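Local coordinates for protein ancestral D-type dye decolorizing peroxidase (Geotrichum candidum, PDB 7ANV) that probably uses its haem to reduce hydrogen peroxide while oxidising dyes and related substrates, as a fungal D-type dye-decolorizing peroxidase, at residues T20-F34 / A172-V184. Residues are numbered along the deposited sequence; the frame is centred on the assembly and turned at random.
Sequences TETYFFFKITDAAAF and ASIHEVLTIQGDV
Strands 20-28 and 174-183 run antiparallel at 141°, Thr-20 pairing with Asp-183 at one end and Ile-28 with Ile-174 at the other. In the four-stranded sheet of order 2-3-1-4, the ferredoxin-like half of the dimeric alpha+beta barrel fold, 20-28 is an inner strand, with 142-148 on its other side, and 174-183 is an edge strand within this chain. A classic beta bulge shifts the register by one: Val-177 and Leu-178 both face Phe-25, whose O takes a firm bond from Val-177 N (2.8 Å) and a weak one from Leu-178 N (3.4 Å). On the face carrying Phe-24 and Ile-174, the Phe-24 ring swings back over the edge strand because its CG is anti to the backbone N (chi1 -178°). Phe-24 CE1 thereby meets Ile-174 CD1 at 3.8 Å, while CZ of the same ring touches Glu-176 CB. The extended Glu-176 chain crosses this ring at about a right angle, and its OE2 accepts a hydrogen bond from Thr-179 OG1 (2.7 Å), from above the carboxylate plane. Replacing Glu-176 by an alanine keeps the CB contact with CZ but would probably cost the Thr-179 hydroxyl its carboxylate acceptor and thin the packing against Phe-24 CE2. On the other face, Phe-25 CE2 packs on Ile-180 CD1 (3.8 Å), and Phe-251 and Phe-135 meet the Phe-25 ring edge-to-face. Where helix 31-41 begins, Ile-174 CG2 abuts the edge of the Phe-34 ring at CD1, 3.4 Å away. Beside it, Ser-173 O accepts hydrogen bonds from Thr-29 N at 2.9 Å and Asp-30 N at 3.3 Å, both donors arriving from the same face of its carbonyl plane.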
ATOM      1  N   THR A  20      -3.079   4.364 -15.511  1.00 21.03           N
ATOM      2  CA  THR A  20      -1.695   3.863 -15.631  1.00 20.12           C
ATOM      3  C   THR A  20      -0.772   4.818 -14.880  1.00 19.60           C
ATOM      4  O   THR A  20      -1.082   6.020 -14.756  1.00 18.42           O
ATOM      5  CB  THR A  20      -1.288   3.690 -17.102  1.00 21.16           C
ATOM      6  OG1 THR A  20      -0.002   3.074 -17.178  1.00 21.35           O
ATOM      7  CG2 THR A  20      -1.250   4.990 -17.877  1.00 20.78           C
ATOM      8  N   GLU A  21       0.349   4.312 -14.412  1.00 18.93           N
ATOM      9  CA  GLU A  21       1.267   5.143 -13.616  1.00 19.54           C
ATOM     10  C   GLU A  21       2.655   4.560 -13.815  1.00 20.09           C
ATOM     11  O   GLU A  21       2.786   3.333 -13.702  1.00 21.91           O
ATOM     12  CB  GLU A  21       0.818   5.119 -12.152  1.00 19.81           C
ATOM     13  CG  GLU A  21       1.604   6.042 -11.249  1.00 20.32           C
ATOM     14  CD  GLU A  21       1.059   5.993  -9.822  1.00 22.74           C
ATOM     15  OE1 GLU A  21       0.459   4.940  -9.451  1.00 22.01           O
ATOM     16  OE2 GLU A  21       1.270   6.981  -9.089  1.00 25.05           O
ATOM     17  N   THR A  22       3.650   5.415 -13.997  1.00 18.67           N
ATOM     18  CA  THR A  22       5.039   4.982 -14.168  1.00 19.22           C
ATOM     19  C   THR A  22       5.835   5.530 -12.995  1.00 19.15           C
ATOM     20  O   THR A  22       5.631   6.685 -12.595  1.00 19.57           O
ATOM     21  CB  THR A  22       5.610   5.425 -15.516  1.00 20.66           C
ATOM     22  OG1 THR A  22       4.953   4.659 -16.524  1.00 21.47           O
ATOM     23  CG2 THR A  22       7.098   5.164 -15.577  1.00 20.98           C
ATOM     24  N   TYR A  23       6.639   4.671 -12.386  1.00 18.55           N
ATOM     25  CA  TYR A  23       7.604   5.056 -11.344  1.00 18.47           C
ATOM     26  C   TYR A  23       8.977   5.090 -11.992  1.00 18.56           C
ATOM     27  O   TYR A  23       9.433   4.049 -12.460  1.00 19.45           O
ATOM     28  CB  TYR A  23       7.494   4.039 -10.214  1.00 18.08           C
ATOM     29  CG  TYR A  23       6.187   4.121  -9.503  1.00 18.09           C
ATOM     30  CD1 TYR A  23       5.101   3.395  -9.948  1.00 18.73           C
ATOM     31  CD2 TYR A  23       6.047   4.888  -8.369  1.00 18.54           C
ATOM     32  CE1 TYR A  23       3.874   3.471  -9.316  1.00 19.02           C
ATOM     33  CE2 TYR A  23       4.834   4.962  -7.718  1.00 18.35           C
ATOM     34  CZ  TYR A  23       3.758   4.240  -8.180  1.00 18.84           C
ATOM     35  OH  TYR A  23       2.549   4.289  -7.556  1.00 19.04           O
ATOM     36  N   PHE A  24       9.594   6.267 -12.001  1.00 18.60           N
ATOM     37  CA  PHE A  24      10.943   6.508 -12.575  1.00 19.50           C
ATOM     38  C   PHE A  24      11.919   6.687 -11.414  1.00 19.21           C
ATOM     39  O   PHE A  24      11.938   7.765 -10.749  1.00 19.36           O
ATOM     40  CB  PHE A  24      10.847   7.707 -13.517  1.00 20.28           C
ATOM     41  CG  PHE A  24      12.116   8.048 -14.221  1.00 21.74           C
ATOM     42  CD1 PHE A  24      13.085   8.812 -13.600  1.00 23.10           C
ATOM     43  CD2 PHE A  24      12.295   7.683 -15.538  1.00 23.84           C
ATOM     44  CE1 PHE A  24      14.229   9.182 -14.307  1.00 24.72           C
ATOM     45  CE2 PHE A  24      13.438   8.049 -16.229  1.00 24.80           C
ATOM     46  CZ  PHE A  24      14.403   8.785 -15.598  1.00 23.86           C
ATOM     47  N   PHE A  25      12.688   5.631 -11.133  1.00 19.31           N
ATOM     48  CA  PHE A  25      13.632   5.622  -9.990  1.00 20.23           C
ATOM     49  C   PHE A  25      14.962   6.125 -10.538  1.00 20.33           C
ATOM     50  O   PHE A  25      15.442   5.657 -11.594  1.00 21.44           O
ATOM     51  CB  PHE A  25      13.791   4.226  -9.397  1.00 19.37           C
ATOM     52  CG  PHE A  25      12.519   3.687  -8.816  1.00 19.56           C
ATOM     53  CD1 PHE A  25      12.170   3.993  -7.504  1.00 18.96           C
ATOM     54  CD2 PHE A  25      11.682   2.873  -9.549  1.00 19.00           C
ATOM     55  CE1 PHE A  25      11.010   3.484  -6.958  1.00 18.83           C
ATOM     56  CE2 PHE A  25      10.507   2.387  -9.002  1.00 19.11           C
ATOM     57  CZ  PHE A  25      10.187   2.660  -7.698  1.00 18.31           C
ATOM     58  N   PHE A  26      15.540   7.113  -9.884  1.00 20.64           N
ATOM     59  CA  PHE A  26      16.728   7.780 -10.447  1.00 21.12           C
ATOM     60  C   PHE A  26      17.823   7.917  -9.409  1.00 22.34           C
ATOM     61  O   PHE A  26      17.587   7.880  -8.201  1.00 21.13           O
ATOM     62  CB  PHE A  26      16.369   9.151 -11.030  1.00 21.27           C
ATOM     63  CG  PHE A  26      15.870  10.136 -10.003  1.00 20.47           C
ATOM     64  CD1 PHE A  26      16.750  10.979  -9.335  1.00 20.09           C
ATOM     65  CD2 PHE A  26      14.514  10.246  -9.739  1.00 19.84           C
ATOM     66  CE1 PHE A  26      16.290  11.891  -8.396  1.00 19.89           C
ATOM     67  CE2 PHE A  26      14.060  11.142  -8.787  1.00 19.25           C
ATOM     68  CZ  PHE A  26      14.939  11.967  -8.127  1.00 20.11           C
ATOM     69  N   LYS A  27      19.033   8.018  -9.947  1.00 23.47           N
ATOM     70  CA  LYS A  27      20.250   8.402  -9.217  1.00 25.28           C
ATOM     71  C   LYS A  27      20.598   9.806  -9.683  1.00 24.70           C
ATOM     72  O   LYS A  27      20.539  10.074 -10.909  1.00 24.78           O
ATOM     73  CB  LYS A  27      21.351   7.385  -9.515  1.00 27.27           C
ATOM     74  CG  LYS A  27      22.684   7.661  -8.855  1.00 32.05           C
ATOM     75  CD  LYS A  27      23.727   6.620  -9.239  1.00 34.64           C
ATOM     76  CE  LYS A  27      25.020   6.729  -8.459  1.00 38.33           C
ATOM     77  NZ  LYS A  27      26.141   6.183  -9.263  1.00 40.96           N
ATOM     78  N   ILE A  28      20.938  10.676  -8.738  1.00 23.60           N
ATOM     79  CA  ILE A  28      21.459  12.035  -9.019  1.00 23.84           C
ATOM     80  C   ILE A  28      22.947  11.897  -9.339  1.00 25.34           C
ATOM     81  O   ILE A  28      23.718  11.456  -8.453  1.00 26.17           O
ATOM     82  CB  ILE A  28      21.191  12.995  -7.858  1.00 23.53           C
ATOM     83  CG1 ILE A  28      19.684  13.146  -7.604  1.00 22.14           C
ATOM     84  CG2 ILE A  28      21.912  14.323  -8.090  1.00 23.90           C
ATOM     85  CD1 ILE A  28      19.317  13.774  -6.284  1.00 21.75           C
ATOM     86  N   THR A  29      23.345  12.297 -10.550  1.00 25.94           N
ATOM     87  CA  THR A  29      24.760  12.193 -11.010  1.00 27.40           C
ATOM     88  C   THR A  29      25.421  13.570 -10.969  1.00 28.30           C
ATOM     89  O   THR A  29      26.647  13.631 -11.099  1.00 28.26           O
ATOM     90  CB  THR A  29      24.816  11.571 -12.403  1.00 28.49           C
ATOM     91  OG1 THR A  29      23.987  12.336 -13.278  1.00 28.79           O
ATOM     92  CG2 THR A  29      24.305  10.159 -12.410  1.00 29.02           C
ATOM     93  N   ASP A  30      24.651  14.651 -10.898  1.00 27.27           N
ATOM     94  CA  ASP A  30      25.225  16.031 -10.864  1.00 28.80           C
ATOM     95  C   ASP A  30      24.304  16.845  -9.952  1.00 28.10           C
ATOM     96  O   ASP A  30      23.292  17.316 -10.473  1.00 27.60           O
ATOM     97  CB  ASP A  30      25.363  16.604 -12.280  1.00 29.19           C
ATOM     98  CG  ASP A  30      25.927  18.020 -12.380  1.00 30.19           C
ATOM     99  OD1 ASP A  30      25.915  18.747 -11.363  1.00 30.50           O
ATOM    100  OD2 ASP A  30      26.411  18.386 -13.484  1.00 33.74           O
ATOM    101  N   ALA A  31      24.665  16.996  -8.667  1.00 28.53           N
ATOM    102  CA  ALA A  31      23.859  17.657  -7.611  1.00 28.49           C
ATOM    103  C   ALA A  31      23.546  19.109  -7.970  1.00 28.24           C
ATOM    104  O   ALA A  31      22.380  19.492  -7.868  1.00 27.46           O
ATOM    105  CB  ALA A  31      24.567  17.597  -6.284  1.00 29.56           C
ATOM    106  N   ALA A  32      24.540  19.908  -8.379  1.00 28.76           N
ATOM    107  CA  ALA A  32      24.338  21.337  -8.700  1.00 28.18           C
ATOM    108  C   ALA A  32      23.367  21.461  -9.867  1.00 27.60           C
ATOM    109  O   ALA A  32      22.385  22.236  -9.765  1.00 27.53           O
ATOM    110  CB  ALA A  32      25.644  22.004  -8.988  1.00 30.65           C
ATOM    111  N   ALA A  33      23.542  20.645 -10.902  1.00 26.68           N
ATOM    112  CA  ALA A  33      22.656  20.728 -12.078  1.00 26.56           C
ATOM    113  C   ALA A  33      21.266  20.261 -11.682  1.00 24.65           C
ATOM    114  O   ALA A  33      20.278  20.870 -12.112  1.00 25.43           O
ATOM    115  CB  ALA A  33      23.204  19.917 -13.218  1.00 26.93           C
ATOM    116  N   PHE A  34      21.181  19.210 -10.870  1.00 24.80           N
ATOM    117  CA  PHE A  34      19.883  18.647 -10.433  1.00 23.97           C
ATOM    118  C   PHE A  34      19.052  19.720  -9.712  1.00 23.89           C
ATOM    119  O   PHE A  34      17.851  19.867  -9.955  1.00 23.33           O
ATOM    120  CB  PHE A  34      20.063  17.423  -9.539  1.00 23.84           C
ATOM    121  CG  PHE A  34      18.734  16.908  -9.040  1.00 23.26           C
ATOM    122  CD1 PHE A  34      17.963  16.051  -9.816  1.00 22.97           C
ATOM    123  CD2 PHE A  34      18.220  17.318  -7.818  1.00 23.29           C
ATOM    124  CE1 PHE A  34      16.727  15.596  -9.372  1.00 22.99           C
ATOM    125  CE2 PHE A  34      16.962  16.913  -7.408  1.00 23.57           C
ATOM    126  CZ  PHE A  34      16.230  16.014  -8.156  1.00 22.69           C
ATOM    127  N   ALA A 172      22.533  15.996 -18.672  1.00 24.88           N
ATOM    128  CA  ALA A 172      21.847  15.082 -17.722  1.00 24.11           C
ATOM    129  C   ALA A 172      22.360  15.325 -16.293  1.00 24.90           C
ATOM    130  O   ALA A 172      23.598  15.334 -16.065  1.00 25.16           O
ATOM    131  CB  ALA A 172      22.037  13.638 -18.101  1.00 24.73           C
ATOM    132  N   SER A 173      21.443  15.443 -15.344  1.00 23.57           N
ATOM    133  CA  SER A 173      21.725  15.566 -13.901  1.00 23.68           C
ATOM    134  C   SER A 173      21.312  14.286 -13.179  1.00 22.95           C
ATOM    135  O   SER A 173      21.614  14.174 -11.979  1.00 22.93           O
ATOM    136  CB  SER A 173      21.052  16.795 -13.318  1.00 23.87           C
ATOM    137  OG  SER A 173      19.622  16.709 -13.424  1.00 22.47           O
ATOM    138  N   ILE A 174      20.599  13.376 -13.842  1.00 22.99           N
ATOM    139  CA  ILE A 174      20.149  12.093 -13.243  1.00 23.66           C
ATOM    140  C   ILE A 174      20.366  10.972 -14.251  1.00 24.96           C
ATOM    141  O   ILE A 174      20.457  11.258 -15.459  1.00 24.92           O
ATOM    142  CB  ILE A 174      18.668  12.168 -12.819  1.00 23.19           C
ATOM    143  CG1 ILE A 174      17.721  12.198 -14.021  1.00 24.15           C
ATOM    144  CG2 ILE A 174      18.449  13.370 -11.925  1.00 23.13           C
ATOM    145  CD1 ILE A 174      16.263  12.316 -13.624  1.00 24.63           C
ATOM    146  N   HIS A 175      20.389   9.757 -13.727  1.00 25.45           N
ATOM    147  CA  HIS A 175      20.521   8.474 -14.452  1.00 27.31           C
ATOM    148  C   HIS A 175      19.317   7.638 -14.024  1.00 25.57           C
ATOM    149  O   HIS A 175      19.044   7.525 -12.792  1.00 26.16           O
ATOM    150  CB  HIS A 175      21.884   7.829 -14.132  1.00 29.72           C
ATOM    151  CG  HIS A 175      21.997   6.369 -14.455  1.00 34.38           C
ATOM    152  ND1 HIS A 175      22.302   5.910 -15.723  1.00 37.59           N
ATOM    153  CD2 HIS A 175      21.844   5.256 -13.688  1.00 37.38           C
ATOM    154  CE1 HIS A 175      22.317   4.592 -15.733  1.00 37.57           C
ATOM    155  NE2 HIS A 175      22.033   4.163 -14.502  1.00 38.72           N
ATOM    156  N   GLU A 176      18.628   7.030 -14.969  1.00 25.24           N
ATOM    157  CA  GLU A 176      17.507   6.094 -14.693  1.00 25.27           C
ATOM    158  C   GLU A 176      18.083   4.813 -14.071  1.00 25.86           C
ATOM    159  O   GLU A 176      18.980   4.206 -14.695  1.00 26.11           O
ATOM    160  CB  GLU A 176      16.787   5.819 -16.001  1.00 28.24           C
ATOM    161  CG  GLU A 176      15.644   4.828 -15.868  1.00 30.08           C
ATOM    162  CD  GLU A 176      15.074   4.397 -17.198  1.00 35.69           C
ATOM    163  OE1 GLU A 176      15.274   5.142 -18.218  1.00 37.83           O
ATOM    164  OE2 GLU A 176      14.419   3.332 -17.212  1.00 38.53           O
ATOM    165  N   VAL A 177      17.595   4.387 -12.913  1.00 24.33           N
ATOM    166  CA  VAL A 177      17.982   3.094 -12.274  1.00 25.10           C
ATOM    167  C   VAL A 177      16.981   2.039 -12.705  1.00 24.92           C
ATOM    168  O   VAL A 177      17.357   0.908 -13.026  1.00 26.35           O
ATOM    169  CB  VAL A 177      18.029   3.212 -10.740  1.00 25.71           C
ATOM    170  CG1 VAL A 177      18.396   1.895 -10.079  1.00 26.85           C
ATOM    171  CG2 VAL A 177      18.961   4.318 -10.293  1.00 26.86           C
ATOM    172  N   LEU A 178      15.709   2.416 -12.739  1.00 24.11           N
ATOM    173  CA  LEU A 178      14.617   1.457 -12.982  1.00 25.22           C
ATOM    174  C   LEU A 178      13.375   2.276 -13.331  1.00 24.22           C
ATOM    175  O   LEU A 178      13.116   3.312 -12.667  1.00 22.16           O
ATOM    176  CB  LEU A 178      14.386   0.596 -11.729  1.00 26.81           C
ATOM    177  CG  LEU A 178      13.232  -0.403 -11.808  1.00 29.53           C
ATOM    178  CD1 LEU A 178      13.510  -1.519 -12.805  1.00 31.98           C
ATOM    179  CD2 LEU A 178      12.920  -0.993 -10.439  1.00 30.50           C
ATOM    180  N   THR A 179      12.623   1.796 -14.309  1.00 23.02           N
ATOM    181  CA  THR A 179      11.254   2.296 -14.547  1.00 24.02           C
ATOM    182  C   THR A 179      10.291   1.130 -14.396  1.00 23.75           C
ATOM    183  O   THR A 179      10.607   0.031 -14.926  1.00 22.87           O
ATOM    184  CB  THR A 179      11.148   2.951 -15.925  1.00 26.81           C
ATOM    185  OG1 THR A 179      12.152   3.961 -15.964  1.00 28.48           O
ATOM    186  CG2 THR A 179       9.798   3.581 -16.168  1.00 28.51           C
ATOM    187  N   ILE A 180       9.184   1.337 -13.681  1.00 22.64           N
ATOM    188  CA  ILE A 180       8.148   0.278 -13.533  1.00 22.12           C
ATOM    189  C   ILE A 180       6.846   0.955 -13.932  1.00 21.93           C
ATOM    190  O   ILE A 180       6.520   2.000 -13.363  1.00 20.89           O
ATOM    191  CB  ILE A 180       8.059  -0.308 -12.102  1.00 24.12           C
ATOM    192  CG1 ILE A 180       9.433  -0.557 -11.479  1.00 25.79           C
ATOM    193  CG2 ILE A 180       7.194  -1.567 -12.166  1.00 24.33           C
ATOM    194  CD1 ILE A 180       9.433  -1.106 -10.044  1.00 26.03           C
ATOM    195  N   GLN A 181       6.086   0.303 -14.776  1.00 21.66           N
ATOM    196  CA  GLN A 181       4.747   0.769 -15.162  1.00 21.07           C
ATOM    197  C   GLN A 181       3.666  -0.041 -14.454  1.00 21.60           C
ATOM    198  O   GLN A 181       3.701  -1.295 -14.504  1.00 21.55           O
ATOM    199  CB  GLN A 181       4.608   0.638 -16.674  1.00 22.14           C
ATOM    200  CG  GLN A 181       3.277   1.176 -17.188  1.00 22.37           C
ATOM    201  CD  GLN A 181       3.196   0.985 -18.677  1.00 24.14           C
ATOM    202  OE1 GLN A 181       4.026   1.531 -19.406  1.00 25.52           O
ATOM    203  NE2 GLN A 181       2.280   0.132 -19.133  1.00 24.23           N
ATOM    204  N   GLY A 182       2.676   0.652 -13.897  1.00 20.78           N
ATOM    205  CA  GLY A 182       1.468   0.019 -13.380  1.00 20.76           C
ATOM    206  C   GLY A 182       0.300   0.322 -14.272  1.00 20.98           C
ATOM    207  O   GLY A 182       0.326   1.301 -15.004  1.00 20.70           O
ATOM    208  N   ASP A 183      -0.697  -0.527 -14.220  1.00 20.73           N
ATOM    209  CA  ASP A 183      -1.899  -0.427 -15.061  1.00 21.60           C
ATOM    210  C   ASP A 183      -3.072  -0.947 -14.248  1.00 21.65           C
ATOM    211  O   ASP A 183      -2.978  -2.077 -13.708  1.00 22.76           O
ATOM    212  CB  ASP A 183      -1.727  -1.288 -16.315  1.00 22.03           C
ATOM    213  CG  ASP A 183      -0.713  -0.686 -17.266  1.00 23.38           C
ATOM    214  OD1 ASP A 183      -1.049   0.335 -17.865  1.00 22.78           O
ATOM    215  OD2 ASP A 183       0.439  -1.232 -17.353  1.00 25.20           O
ATOM    216  N   VAL A 184      -4.124  -0.158 -14.165  1.00 21.25           N
ATOM    217  CA  VAL A 184      -5.411  -0.614 -13.585  1.00 21.98           C
ATOM    218  C   VAL A 184      -5.883  -1.764 -14.464  1.00 21.59           C
ATOM    219  O   VAL A 184      -5.639  -1.786 -15.700  1.00 21.19           O
ATOM    220  CB  VAL A 184      -6.406   0.557 -13.470  1.00 23.54           C
ATOM    221  CG1 VAL A 184      -7.778   0.133 -13.048  1.00 26.40           C
ATOM    222  CG2 VAL A 184      -5.886   1.606 -12.511  1.00 24.39           C
TER
HETATM  223  O   HOH W   1       6.078   3.370 -18.486  1.00 27.46           O
HETATM  224  O   HOH W   2      24.872  17.864 -15.892  1.00 39.61           O